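Local structure of separin (Saccharomyces cerevisiae, 5U1T) at residues G754-A759 and I804-A809; L1082-L1087 and Y1517-C1522; T1455-L1460 and K1481-C1486; G1512-Y1517 and P1523-N1528. The protein is a caspase-like cysteine protease that triggers chromosome segregation at anaphase onset by cleaving the Mcd1/Scc1 subunit of cohesin, and is kept inactive by securin until then. All coordinates share one frame; numbering follows the deposited sequence.

Contact 1: residues G754-A759 and I804-A809; sequences GNVISA and IRIGSA
Val756 and Ile806 meet by their methyl groups where the first turn of helix 756-775 comes up against the end of helix 782-805. The gamma-methyl CG2 of Ile806 rests against both branches of Val756, 3.6 Å from its CG1 and 3.8 Å from its CG2, so the fork of the valine straddles a single methyl carbon. The fork is placed by the first torsion of Val756: CG1 is anti to the backbone N (chi1 173°), while CG2 lies beside that nitrogen and is anti to the carbonyl carbon.

Arg805 extends the contact with the aliphatic part of its chain. Its CD approaches CG2 of Val756, one of the two branches that Ile806 also touches, at 4.2 Å. Beyond CD the chain bends at chi3 (-103°) and carries the guanidinium to Gly754, whose CA lies 4.0 Å from NH2. That meeting is a van der Waals one; the charged end finds its polar partner outside the pair, NH2 donating to the backbone O of Asp1032. No hydrogen bond joins the two segments, and apart from the guanidinium at Gly754 the touching atoms are hydrocarbon. Phe1083 and Leu1087 of helix 1075-1088 pack on Ile806 as well.

Gly754, with positive phi, is the C-prime residue of the Schellman motif that closes helix 729-752, and the chain turns there before helix 756-775 begins. Helix 782-805 then returns along it, so that a helix start and a helix end lie together: a local example of the consecutive packed helices from which the helical part of separase is built.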
loop_
_atom_site.group_PDB
_atom_site.type_symbol
_atom_site.label_atom_id
_atom_site.label_comp_id
_atom_site.label_asym_id
_atom_site.label_seq_id
_atom_site.Cartn_x
_atom_site.Cartn_y
_atom_site.Cartn_z
ATOM N N GLY A 754 -7.383 8.725 -21.714
ATOM C CA GLY A 754 -6.932 8.173 -22.984
ATOM C C GLY A 754 -5.425 8.205 -23.257
ATOM O O GLY A 754 -5.005 8.323 -24.425
ATOM N N ASN A 755 -4.612 8.089 -22.200
ATOM C CA ASN A 755 -3.147 7.989 -22.336
ATOM C C ASN A 755 -2.621 6.614 -21.964
ATOM O O ASN A 755 -1.961 6.442 -20.935
ATOM C CB ASN A 755 -2.451 9.033 -21.475
ATOM C CG ASN A 755 -2.575 10.404 -22.044
ATOM O OD1 ASN A 755 -3.310 10.615 -23.009
ATOM N ND2 ASN A 755 -1.864 11.356 -21.462
ATOM N N VAL A 756 -2.907 5.646 -22.819
ATOM C CA VAL A 756 -2.669 4.258 -22.508
ATOM C C VAL A 756 -1.206 3.989 -22.272
ATOM O O VAL A 756 -0.858 3.351 -21.286
ATOM C CB VAL A 756 -3.190 3.351 -23.621
ATOM C CG1 VAL A 756 -2.778 1.913 -23.377
ATOM C CG2 VAL A 756 -4.696 3.467 -23.693
ATOM N N ILE A 757 -0.348 4.502 -23.147
ATOM C CA ILE A 757 1.079 4.200 -23.061
ATOM C C ILE A 757 1.697 4.675 -21.754
ATOM O O ILE A 757 2.239 3.882 -20.982
ATOM C CB ILE A 757 1.878 4.833 -24.211
ATOM C CG1 ILE A 757 1.324 4.376 -25.566
ATOM C CG2 ILE A 757 3.374 4.507 -24.061
ATOM C CD1 ILE A 757 1.281 2.880 -25.711
ATOM N N SER A 758 1.618 5.974 -21.510
ATOM C CA SER A 758 2.239 6.538 -20.331
ATOM C C SER A 758 1.586 5.963 -19.053
ATOM O O SER A 758 2.260 5.769 -18.052
ATOM C CB SER A 758 2.175 8.073 -20.381
ATOM O OG SER A 758 0.851 8.530 -20.231
ATOM N N ALA A 759 0.296 5.640 -19.094
ATOM C CA ALA A 759 -0.316 4.951 -17.949
ATOM C C ALA A 759 0.332 3.587 -17.706
ATOM O O ALA A 759 0.522 3.179 -16.569
ATOM C CB ALA A 759 -1.807 4.787 -18.148
ATOM N N ILE A 804 -7.101 -4.498 -20.735
ATOM C CA ILE A 804 -8.464 -4.844 -21.134
ATOM C C ILE A 804 -8.989 -3.741 -22.023
ATOM O O ILE A 804 -9.537 -4.006 -23.085
ATOM C CB ILE A 804 -9.399 -5.023 -19.940
ATOM C CG1 ILE A 804 -9.097 -6.339 -19.246
ATOM C CG2 ILE A 804 -10.846 -5.007 -20.373
ATOM C CD1 ILE A 804 -9.580 -6.386 -17.825
ATOM N N ARG A 805 -8.784 -2.499 -21.603
ATOM C CA ARG A 805 -9.195 -1.357 -22.396
ATOM C C ARG A 805 -8.678 -1.413 -23.837
ATOM O O ARG A 805 -9.398 -1.060 -24.754
ATOM C CB ARG A 805 -8.733 -0.063 -21.737
ATOM C CG ARG A 805 -8.864 1.115 -22.651
ATOM C CD ARG A 805 -8.371 2.365 -22.029
ATOM N NE ARG A 805 -9.476 3.202 -21.573
ATOM C CZ ARG A 805 -9.806 4.358 -22.135
ATOM N NH1 ARG A 805 -10.819 5.060 -21.636
ATOM N NH2 ARG A 805 -9.123 4.811 -23.194
ATOM N N ILE A 806 -7.443 -1.854 -24.058
ATOM C CA ILE A 806 -6.949 -1.916 -25.430
ATOM C C ILE A 806 -7.069 -3.312 -26.027
ATOM O O ILE A 806 -6.537 -3.576 -27.104
ATOM C CB ILE A 806 -5.485 -1.463 -25.539
ATOM C CG1 ILE A 806 -4.564 -2.466 -24.842
ATOM C CG2 ILE A 806 -5.329 -0.055 -24.995
ATOM C CD1 ILE A 806 -3.139 -2.065 -24.892
ATOM N N GLY A 807 -7.754 -4.199 -25.312
ATOM C CA GLY A 807 -8.077 -5.533 -25.792
ATOM C C GLY A 807 -6.976 -6.580 -25.825
ATOM O O GLY A 807 -7.169 -7.664 -26.359
ATOM N N SER A 808 -5.824 -6.277 -25.246
ATOM C CA SER A 808 -4.707 -7.210 -25.281
ATOM C C SER A 808 -4.868 -8.394 -24.329
ATOM O O SER A 808 -4.432 -8.341 -23.179
ATOM C CB SER A 808 -3.410 -6.481 -24.966
ATOM O OG SER A 808 -2.317 -7.361 -25.134
ATOM N N ALA A 809 -5.491 -9.462 -24.818
ATOM C CA ALA A 809 -5.578 -10.713 -24.078
ATOM C C ALA A 809 -4.193 -11.192 -23.619
ATOM O O ALA A 809 -4.036 -11.662 -22.491
ATOM C CB ALA A 809 -6.253 -11.779 -24.924
#

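Contact 2: residues L1082-L1087 and Y1517-C1522; sequences LFDKVL and YLLGGC
Lys1085 NZ donates to two backbone carbonyls, those of Leu1519 and Lys1484, and so ties three parts of the chain together. The bond to Leu1519 O is 2.7 Å long. Its C=O...N angle is 153° and the nitrogen stands 25° off the carbonyl plane. The acceptor sits at the C-terminal end of helix 1513-1519, which closes in a Schellman motif: Gly1521 has positive phi, Cys1522 N bonds back to Tyr1517 O at 3.2 Å, and Gly1521 N to Leu1518 O at 3.0 Å. The C-terminal end of a helix is probably slightly negative, which would favour an ammonium group there.

The lysine gets there by a bent chain. CG is anti to the backbone N, a turn at chi2 (75°) redirects the chain, and the remainder runs extended to the leucine carbonyl. With a methionine in place of Lys1085 the ammonium group would be gone, and the carbonyls of Leu1519 and Lys1484 would probably lose the donor that links them to helix 1075-1088.

Beside this polar bridge the side chain of Leu1519 spans two neighbouring residues of that helix. Its CD2 lies 4.2 Å from Lys1085 CB, while CD1 turns to Asp1084, whose carboxylate also has a long, weak ion pair with Lys1484; there the leucine methyl CD1 comes to 3.3 Å from Asp1084 OD1.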
loop_
_atom_site.group_PDB
_atom_site.type_symbol
_atom_site.label_atom_id
_atom_site.label_comp_id
_atom_site.label_asym_id
_atom_site.label_seq_id
_atom_site.Cartn_x
_atom_site.Cartn_y
_atom_site.Cartn_z
ATOM N N LEU A 1082 -2.131 -1.462 -33.396
ATOM C CA LEU A 1082 -1.196 -0.376 -33.213
ATOM C C LEU A 1082 -0.718 -0.337 -31.764
ATOM O O LEU A 1082 0.465 -0.129 -31.496
ATOM C CB LEU A 1082 -1.830 0.950 -33.601
ATOM C CG LEU A 1082 -0.903 2.147 -33.443
ATOM C CD1 LEU A 1082 0.121 2.244 -34.573
ATOM C CD2 LEU A 1082 -1.730 3.398 -33.349
ATOM N N PHE A 1083 -1.635 -0.541 -30.831
ATOM C CA PHE A 1083 -1.263 -0.568 -29.423
ATOM C C PHE A 1083 -0.266 -1.685 -29.180
ATOM O O PHE A 1083 0.713 -1.503 -28.465
ATOM C CB PHE A 1083 -2.490 -0.735 -28.526
ATOM C CG PHE A 1083 -3.094 0.564 -28.105
ATOM C CD1 PHE A 1083 -2.288 1.590 -27.628
ATOM C CD2 PHE A 1083 -4.454 0.779 -28.203
ATOM C CE1 PHE A 1083 -2.832 2.796 -27.244
ATOM C CE2 PHE A 1083 -5.001 1.985 -27.816
ATOM C CZ PHE A 1083 -4.187 2.994 -27.338
ATOM N N ASP A 1084 -0.519 -2.830 -29.805
ATOM C CA ASP A 1084 0.383 -3.962 -29.705
ATOM C C ASP A 1084 1.768 -3.578 -30.187
ATOM O O ASP A 1084 2.755 -3.827 -29.499
ATOM C CB ASP A 1084 -0.126 -5.148 -30.514
ATOM C CG ASP A 1084 0.713 -6.384 -30.302
ATOM O OD1 ASP A 1084 1.795 -6.495 -30.911
ATOM O OD2 ASP A 1084 0.310 -7.248 -29.504
ATOM N N LYS A 1085 1.836 -2.972 -31.373
ATOM C CA LYS A 1085 3.115 -2.577 -31.955
ATOM C C LYS A 1085 3.834 -1.556 -31.058
ATOM O O LYS A 1085 4.984 -1.777 -30.662
ATOM C CB LYS A 1085 2.905 -2.020 -33.366
ATOM C CG LYS A 1085 4.165 -1.562 -34.093
ATOM C CD LYS A 1085 5.015 -2.707 -34.612
ATOM C CE LYS A 1085 6.170 -2.162 -35.460
ATOM N NZ LYS A 1085 7.132 -3.196 -35.958
ATOM N N VAL A 1086 3.156 -0.460 -30.714
ATOM C CA VAL A 1086 3.773 0.609 -29.925
ATOM C C VAL A 1086 4.278 0.134 -28.557
ATOM O O VAL A 1086 5.439 0.363 -28.206
ATOM C CB VAL A 1086 2.800 1.782 -29.711
ATOM C CG1 VAL A 1086 3.355 2.746 -28.678
ATOM C CG2 VAL A 1086 2.542 2.497 -31.028
ATOM N N LEU A 1087 3.409 -0.536 -27.802
ATOM C CA LEU A 1087 3.755 -1.038 -26.478
ATOM C C LEU A 1087 4.923 -2.020 -26.503
ATOM O O LEU A 1087 5.568 -2.252 -25.475
ATOM C CB LEU A 1087 2.540 -1.696 -25.823
ATOM C CG LEU A 1087 1.594 -0.740 -25.086
ATOM C CD1 LEU A 1087 0.366 -1.468 -24.589
ATOM C CD2 LEU A 1087 2.294 -0.051 -23.918
ATOM N N TYR A 1517 3.785 -11.293 -37.517
ATOM C CA TYR A 1517 4.550 -11.077 -38.718
ATOM C C TYR A 1517 4.080 -9.823 -39.384
ATOM O O TYR A 1517 4.873 -9.006 -39.785
ATOM C CB TYR A 1517 4.432 -12.234 -39.672
ATOM C CG TYR A 1517 5.353 -13.368 -39.368
ATOM C CD1 TYR A 1517 5.252 -14.053 -38.191
ATOM C CD2 TYR A 1517 6.311 -13.764 -40.263
ATOM C CE1 TYR A 1517 6.081 -15.105 -37.907
ATOM C CE2 TYR A 1517 7.148 -14.813 -39.983
ATOM C CZ TYR A 1517 7.023 -15.476 -38.802
ATOM O OH TYR A 1517 7.850 -16.516 -38.506
ATOM N N LEU A 1518 2.780 -9.654 -39.505
ATOM C CA LEU A 1518 2.286 -8.452 -40.161
ATOM C C LEU A 1518 2.879 -7.226 -39.495
ATOM O O LEU A 1518 3.282 -6.275 -40.163
ATOM C CB LEU A 1518 0.762 -8.406 -40.122
ATOM C CG LEU A 1518 0.088 -9.335 -41.126
ATOM C CD1 LEU A 1518 -1.433 -9.352 -40.963
ATOM C CD2 LEU A 1518 0.478 -8.891 -42.510
ATOM N N LEU A 1519 2.956 -7.272 -38.169
ATOM C CA LEU A 1519 3.465 -6.146 -37.404
ATOM C C LEU A 1519 4.983 -5.995 -37.543
ATOM O O LEU A 1519 5.524 -4.910 -37.351
ATOM C CB LEU A 1519 3.078 -6.287 -35.934
ATOM C CG LEU A 1519 1.594 -6.061 -35.656
ATOM C CD1 LEU A 1519 1.308 -6.248 -34.179
ATOM C CD2 LEU A 1519 1.197 -4.669 -36.116
ATOM N N GLY A 1520 5.665 -7.082 -37.886
ATOM C CA GLY A 1520 7.078 -7.017 -38.216
ATOM C C GLY A 1520 7.336 -6.450 -39.603
ATOM O O GLY A 1520 8.485 -6.276 -40.012
ATOM N N GLY A 1521 6.271 -6.162 -40.342
ATOM C CA GLY A 1521 6.433 -5.547 -41.643
ATOM C C GLY A 1521 6.508 -6.564 -42.764
ATOM O O GLY A 1521 6.898 -6.241 -43.882
ATOM N N CYS A 1522 6.152 -7.805 -42.442
ATOM C CA CYS A 1522 5.906 -8.829 -43.452
ATOM C C CYS A 1522 4.754 -8.355 -44.331
ATOM O O CYS A 1522 3.731 -7.890 -43.806
ATOM C CB CYS A 1522 5.578 -10.178 -42.798
ATOM S SG CYS A 1522 5.414 -11.587 -43.925
#

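Contact 3: residues T1455-L1460 and K1481-C1486; sequences TLLKML and KEIKKC
The carboxylate of Glu1482 is the flat group among the touching residues, and it leads away from Leu1457, which meets the methylenes behind it instead. The two helices that carry this pair lie among the connections of the mixed, mainly parallel sheet of the caspase-like catalytic domain. Helix 1453-1461 follows strand 1444-1447 and leads into strand 1465-1469; the short helix 1480-1483 comes next, before strand 1492-1494, so the contact joins the helical connections of successive strands. Helix 1480-1483 runs into a type I turn from Ile1483 to Cys1486.

CD1 of Leu1457 lies 3.6 Å from CG and 3.7 Å from CB of Glu1482, with the other methyl, CD2, 4.1 Å from that same CB. At the far end of the side chain OE2 faces Lys1485 NZ at 3.4 Å in a weak salt bridge within the same segment, and OE1 has a long, weak ion pair with Arg1479. The acid thus shows hydrocarbon to one helix and keeps its charge on the other side. A bend at chi2 (63°) helps to turn the carboxylate aside and leaves CB and CG facing the leucine.

No hydrogen bond links the two segments. Leu1460, a turn on from Leu1457, meets Ile1483 of the other segment; both are buried and both also touch Tyr1517 of helix 1513-1519, which extends the apolar cluster. Within the pair itself, Leu1457 CD2 is a loose 4.5 Å from CG1 of Ile1483, and it is Leu1460 CD1 that approaches this CG1 more closely, at 4.0 Å.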
loop_
_atom_site.group_PDB
_atom_site.type_symbol
_atom_site.label_atom_id
_atom_site.label_comp_id
_atom_site.label_asym_id
_atom_site.label_seq_id
_atom_site.Cartn_x
_atom_site.Cartn_y
_atom_site.Cartn_z
ATOM N N THR A 1455 19.627 -16.236 -35.598
ATOM C CA THR A 1455 19.868 -16.585 -36.995
ATOM C C THR A 1455 18.577 -16.489 -37.819
ATOM O O THR A 1455 18.622 -16.167 -39.015
ATOM C CB THR A 1455 20.506 -18.002 -37.155
ATOM O OG1 THR A 1455 19.651 -19.001 -36.583
ATOM C CG2 THR A 1455 21.859 -18.059 -36.455
ATOM N N LEU A 1456 17.420 -16.741 -37.216
ATOM C CA LEU A 1456 16.223 -16.588 -38.028
ATOM C C LEU A 1456 15.711 -15.153 -37.933
ATOM O O LEU A 1456 14.966 -14.703 -38.793
ATOM C CB LEU A 1456 15.131 -17.608 -37.666
ATOM C CG LEU A 1456 14.734 -17.933 -36.236
ATOM C CD1 LEU A 1456 14.318 -16.676 -35.552
ATOM C CD2 LEU A 1456 13.597 -18.943 -36.229
ATOM N N LEU A 1457 16.126 -14.426 -36.900
ATOM C CA LEU A 1457 15.849 -13.001 -36.874
ATOM C C LEU A 1457 16.572 -12.333 -38.041
ATOM O O LEU A 1457 16.046 -11.417 -38.664
ATOM C CB LEU A 1457 16.263 -12.382 -35.541
ATOM C CG LEU A 1457 15.206 -12.559 -34.449
ATOM C CD1 LEU A 1457 15.622 -11.858 -33.191
ATOM C CD2 LEU A 1457 13.853 -12.040 -34.899
ATOM N N LYS A 1458 17.777 -12.807 -38.349
ATOM C CA LYS A 1458 18.513 -12.254 -39.480
ATOM C C LYS A 1458 17.945 -12.884 -40.740
ATOM O O LYS A 1458 17.857 -12.231 -41.772
ATOM C CB LYS A 1458 20.046 -12.463 -39.330
ATOM C CG LYS A 1458 20.711 -13.666 -40.042
ATOM C CD LYS A 1458 22.202 -13.774 -39.654
ATOM C CE LYS A 1458 22.384 -13.513 -38.139
ATOM N NZ LYS A 1458 23.732 -13.820 -37.530
ATOM N N MET A 1459 17.507 -14.135 -40.648
ATOM C CA MET A 1459 16.831 -14.754 -41.783
ATOM C C MET A 1459 15.636 -13.927 -42.223
ATOM O O MET A 1459 15.476 -13.635 -43.401
ATOM C CB MET A 1459 16.360 -16.161 -41.443
ATOM C CG MET A 1459 17.359 -17.252 -41.714
ATOM S SD MET A 1459 16.556 -18.842 -41.451
ATOM C CE MET A 1459 17.645 -19.917 -42.396
ATOM N N LEU A 1460 14.805 -13.543 -41.264
ATOM C CA LEU A 1460 13.573 -12.830 -41.570
ATOM C C LEU A 1460 13.824 -11.474 -42.198
ATOM O O LEU A 1460 13.166 -11.109 -43.169
ATOM C CB LEU A 1460 12.726 -12.649 -40.314
ATOM C CG LEU A 1460 12.144 -13.942 -39.766
ATOM C CD1 LEU A 1460 11.665 -13.741 -38.331
ATOM C CD2 LEU A 1460 11.032 -14.433 -40.675
ATOM N N LYS A 1481 8.195 -10.782 -29.367
ATOM C CA LYS A 1481 8.680 -9.416 -29.154
ATOM C C LYS A 1481 9.635 -8.888 -30.206
ATOM O O LYS A 1481 9.550 -7.725 -30.601
ATOM C CB LYS A 1481 9.378 -9.342 -27.798
ATOM C CG LYS A 1481 8.567 -9.962 -26.686
ATOM C CD LYS A 1481 7.700 -8.915 -25.996
ATOM C CE LYS A 1481 8.551 -7.815 -25.350
ATOM N NZ LYS A 1481 7.725 -6.874 -24.530
ATOM N N GLU A 1482 10.567 -9.736 -30.626
ATOM C CA GLU A 1482 11.617 -9.320 -31.537
ATOM C C GLU A 1482 11.146 -9.295 -32.992
ATOM O O GLU A 1482 11.590 -8.449 -33.777
ATOM C CB GLU A 1482 12.832 -10.239 -31.395
ATOM C CG GLU A 1482 14.101 -9.526 -30.928
ATOM C CD GLU A 1482 13.966 -8.914 -29.538
ATOM O OE1 GLU A 1482 13.281 -9.495 -28.661
ATOM O OE2 GLU A 1482 14.556 -7.834 -29.331
ATOM N N ILE A 1483 10.267 -10.221 -33.370
ATOM C CA ILE A 1483 9.685 -10.145 -34.702
ATOM C C ILE A 1483 8.979 -8.794 -34.810
ATOM O O ILE A 1483 9.144 -8.074 -35.804
ATOM C CB ILE A 1483 8.698 -11.289 -34.978
ATOM C CG1 ILE A 1483 9.444 -12.606 -35.150
ATOM C CG2 ILE A 1483 7.912 -11.002 -36.224
ATOM C CD1 ILE A 1483 8.586 -13.796 -34.883
ATOM N N LYS A 1484 8.248 -8.443 -33.746
ATOM C CA LYS A 1484 7.448 -7.219 -33.694
ATOM C C LYS A 1484 8.284 -5.943 -33.718
ATOM O O LYS A 1484 7.768 -4.866 -34.031
ATOM C CB LYS A 1484 6.550 -7.216 -32.451
ATOM C CG LYS A 1484 5.401 -8.205 -32.547
ATOM C CD LYS A 1484 4.447 -8.126 -31.369
ATOM C CE LYS A 1484 3.502 -9.303 -31.401
ATOM N NZ LYS A 1484 2.772 -9.489 -30.136
ATOM N N LYS A 1485 9.566 -6.055 -33.386
ATOM C CA LYS A 1485 10.422 -4.883 -33.370
ATOM C C LYS A 1485 10.902 -4.582 -34.769
ATOM O O LYS A 1485 11.242 -3.440 -35.075
ATOM C CB LYS A 1485 11.602 -5.071 -32.419
ATOM C CG LYS A 1485 11.176 -5.091 -30.972
ATOM C CD LYS A 1485 12.351 -5.150 -30.022
ATOM C CE LYS A 1485 11.877 -5.394 -28.592
ATOM N NZ LYS A 1485 13.002 -5.313 -27.619
ATOM N N CYS A 1486 10.904 -5.604 -35.625
ATOM C CA CYS A 1486 11.321 -5.440 -37.016
ATOM C C CYS A 1486 10.417 -4.469 -37.748
ATOM O O CYS A 1486 9.335 -4.118 -37.266
ATOM C CB CYS A 1486 11.315 -6.777 -37.755
ATOM S SG CYS A 1486 12.220 -8.069 -36.931
#

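Contact 4: residues G1512-Y1517 and P1523-N1528; sequences GTIYTY and PMVLGN
Ile1514 reaches from helix 1513-1519 with its terminal methyl CD1 and touches CG1 of Val1525 on strand 1524-1528 at 3.5 Å. The two side chains run askew to one another, the long branch of the isoleucine meeting one prong of the valine. That branch starts with CG1 anti to the backbone N (chi1 174°) and bends at chi2 (70°), which brings CD1 to the strand although the residue's CA-CB bond does not aim at it.

The second prong of Val1525, CG2, serves Tyr1517 one turn further along the helix. It is 4.3 Å from the tyrosine CB and stands obliquely to the ring, and the phenol oxygen is held by Gly1473 O. One valine fork therefore spans two residues of the helix, Ile1514 on one prong and Tyr1517 on the other.

No hydrogen bond crosses between helix and strand; their polar groups are satisfied within the helix or by other neighbours. Thr1513 O receives Thr1516 OG1 at 3.0 Å and Tyr1517 N at 3.3 Å, both from the same face of its carbonyl plane, while the strand backbone bonds to Ser1492 on one neighbour and to residues of strand 1585-1589 on the other.

The helix is the crossover of the beta-alpha-beta unit formed by strands 1492-1494 and 1524-1528. Because the contact is buried and purely apolar, it probably holds through burial of methyl groups from water.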
loop_
_atom_site.group_PDB
_atom_site.type_symbol
_atom_site.label_atom_id
_atom_site.label_comp_id
_atom_site.label_asym_id
_atom_site.label_seq_id
_atom_site.Cartn_x
_atom_site.Cartn_y
_atom_site.Cartn_z
ATOM N N GLY A 1512 -1.862 -14.492 -32.338
ATOM C CA GLY A 1512 -1.272 -15.646 -32.973
ATOM C C GLY A 1512 -0.171 -15.130 -33.869
ATOM O O GLY A 1512 0.027 -13.921 -34.013
ATOM N N THR A 1513 0.643 -16.059 -34.322
ATOM C CA THR A 1513 1.838 -15.811 -35.095
ATOM C C THR A 1513 1.672 -14.950 -36.296
ATOM O O THR A 1513 2.549 -14.244 -36.719
ATOM C CB THR A 1513 2.355 -17.151 -35.570
ATOM O OG1 THR A 1513 2.562 -17.989 -34.437
ATOM C CG2 THR A 1513 3.623 -16.983 -36.289
ATOM N N ILE A 1514 0.500 -15.036 -36.835
ATOM C CA ILE A 1514 0.088 -14.353 -38.037
ATOM C C ILE A 1514 0.108 -12.808 -37.925
ATOM O O ILE A 1514 0.726 -12.122 -38.742
ATOM C CB ILE A 1514 -1.299 -14.861 -38.384
ATOM C CG1 ILE A 1514 -1.866 -14.072 -39.549
ATOM C CG2 ILE A 1514 -2.184 -14.957 -37.082
ATOM C CD1 ILE A 1514 -1.147 -14.418 -40.751
ATOM N N TYR A 1515 -0.486 -12.293 -36.869
ATOM C CA TYR A 1515 -0.517 -10.864 -36.630
ATOM C C TYR A 1515 0.852 -10.326 -36.298
ATOM O O TYR A 1515 1.152 -9.184 -36.586
ATOM C CB TYR A 1515 -1.409 -10.536 -35.442
ATOM C CG TYR A 1515 -2.881 -10.501 -35.715
ATOM C CD1 TYR A 1515 -3.376 -10.603 -36.987
ATOM C CD2 TYR A 1515 -3.776 -10.377 -34.684
ATOM C CE1 TYR A 1515 -4.727 -10.581 -37.222
ATOM C CE2 TYR A 1515 -5.124 -10.353 -34.910
ATOM C CZ TYR A 1515 -5.588 -10.451 -36.179
ATOM O OH TYR A 1515 -6.928 -10.418 -36.390
ATOM N N THR A 1516 1.676 -11.136 -35.659
ATOM C CA THR A 1516 2.995 -10.668 -35.303
ATOM C C THR A 1516 3.836 -10.411 -36.537
ATOM O O THR A 1516 4.505 -9.404 -36.610
ATOM C CB THR A 1516 3.704 -11.579 -34.305
ATOM O OG1 THR A 1516 4.370 -12.617 -35.002
ATOM C CG2 THR A 1516 2.731 -12.181 -33.375
ATOM N N TYR A 1517 3.785 -11.293 -37.517
ATOM C CA TYR A 1517 4.550 -11.077 -38.718
ATOM C C TYR A 1517 4.080 -9.823 -39.384
ATOM O O TYR A 1517 4.873 -9.006 -39.785
ATOM C CB TYR A 1517 4.432 -12.234 -39.672
ATOM C CG TYR A 1517 5.353 -13.368 -39.368
ATOM C CD1 TYR A 1517 5.252 -14.053 -38.191
ATOM C CD2 TYR A 1517 6.311 -13.764 -40.263
ATOM C CE1 TYR A 1517 6.081 -15.105 -37.907
ATOM C CE2 TYR A 1517 7.148 -14.813 -39.983
ATOM C CZ TYR A 1517 7.023 -15.476 -38.802
ATOM O OH TYR A 1517 7.850 -16.516 -38.506
ATOM N N PRO A 1523 4.941 -8.430 -45.663
ATOM C CA PRO A 1523 3.973 -8.024 -46.679
ATOM C C PRO A 1523 3.161 -9.190 -47.249
ATOM O O PRO A 1523 2.235 -8.968 -48.033
ATOM C CB PRO A 1523 4.867 -7.403 -47.756
ATOM C CG PRO A 1523 6.097 -8.201 -47.690
ATOM C CD PRO A 1523 6.265 -8.668 -46.260
ATOM N N MET A 1524 3.508 -10.418 -46.873
ATOM C CA MET A 1524 2.763 -11.607 -47.307
ATOM C C MET A 1524 3.150 -12.764 -46.410
ATOM O O MET A 1524 4.287 -13.200 -46.431
ATOM C CB MET A 1524 3.054 -11.962 -48.777
ATOM C CG MET A 1524 2.146 -13.045 -49.398
ATOM S SD MET A 1524 2.228 -14.739 -48.759
ATOM C CE MET A 1524 3.968 -15.088 -48.946
ATOM N N VAL A 1525 2.208 -13.264 -45.627
ATOM C CA VAL A 1525 2.497 -14.382 -44.750
ATOM C C VAL A 1525 1.423 -15.439 -44.910
ATOM O O VAL A 1525 0.228 -15.140 -44.936
ATOM C CB VAL A 1525 2.608 -13.947 -43.277
ATOM C CG1 VAL A 1525 1.375 -13.167 -42.846
ATOM C CG2 VAL A 1525 2.827 -15.158 -42.386
ATOM N N LEU A 1526 1.865 -16.680 -45.046
ATOM C CA LEU A 1526 0.973 -17.784 -45.346
ATOM C C LEU A 1526 1.080 -18.864 -44.269
ATOM O O LEU A 1526 2.168 -19.378 -44.021
ATOM C CB LEU A 1526 1.311 -18.337 -46.732
ATOM C CG LEU A 1526 0.485 -19.436 -47.402
ATOM C CD1 LEU A 1526 0.733 -19.422 -48.929
ATOM C CD2 LEU A 1526 0.836 -20.811 -46.826
ATOM N N GLY A 1527 -0.043 -19.207 -43.636
ATOM C CA GLY A 1527 -0.051 -20.223 -42.598
ATOM C C GLY A 1527 -1.287 -21.093 -42.621
ATOM O O GLY A 1527 -2.105 -20.974 -43.521
ATOM N N ASN A 1528 -1.417 -21.975 -41.636
ATOM C CA ASN A 1528 -2.591 -22.838 -41.506
ATOM C C ASN A 1528 -3.444 -22.448 -40.338
ATOM O O ASN A 1528 -2.930 -22.102 -39.295
ATOM C CB ASN A 1528 -2.196 -24.300 -41.335
ATOM C CG ASN A 1528 -1.469 -24.850 -42.530
ATOM O OD1 ASN A 1528 -1.967 -24.795 -43.660
ATOM N ND2 ASN A 1528 -0.266 -25.391 -42.292
#

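Contacts 1 and 2 lead from the helical region to the catalytic domain, in which contacts 3 and 4 lie. Contacts 1 and 2, with centres about 15 Å apart, meet through helix 1075-1088, where Ile757 CD1 lies 3.6 Å from Leu1087 CD2. Contact 3 is nested inside the loop that contact 2 closes, and their centres are about 12 Å apart. Contacts 2 and 4 share Tyr1517, and contact 3 reaches contact 4 through Lys1484 CE, 3.6 Å from Thr1516 CG2. None of them includes Cys1497, the probable catalytic cysteine, but Asn1528, at the end of 1523-1528, bonds to Gly1496 and Ser1499, which flank it in the sequence.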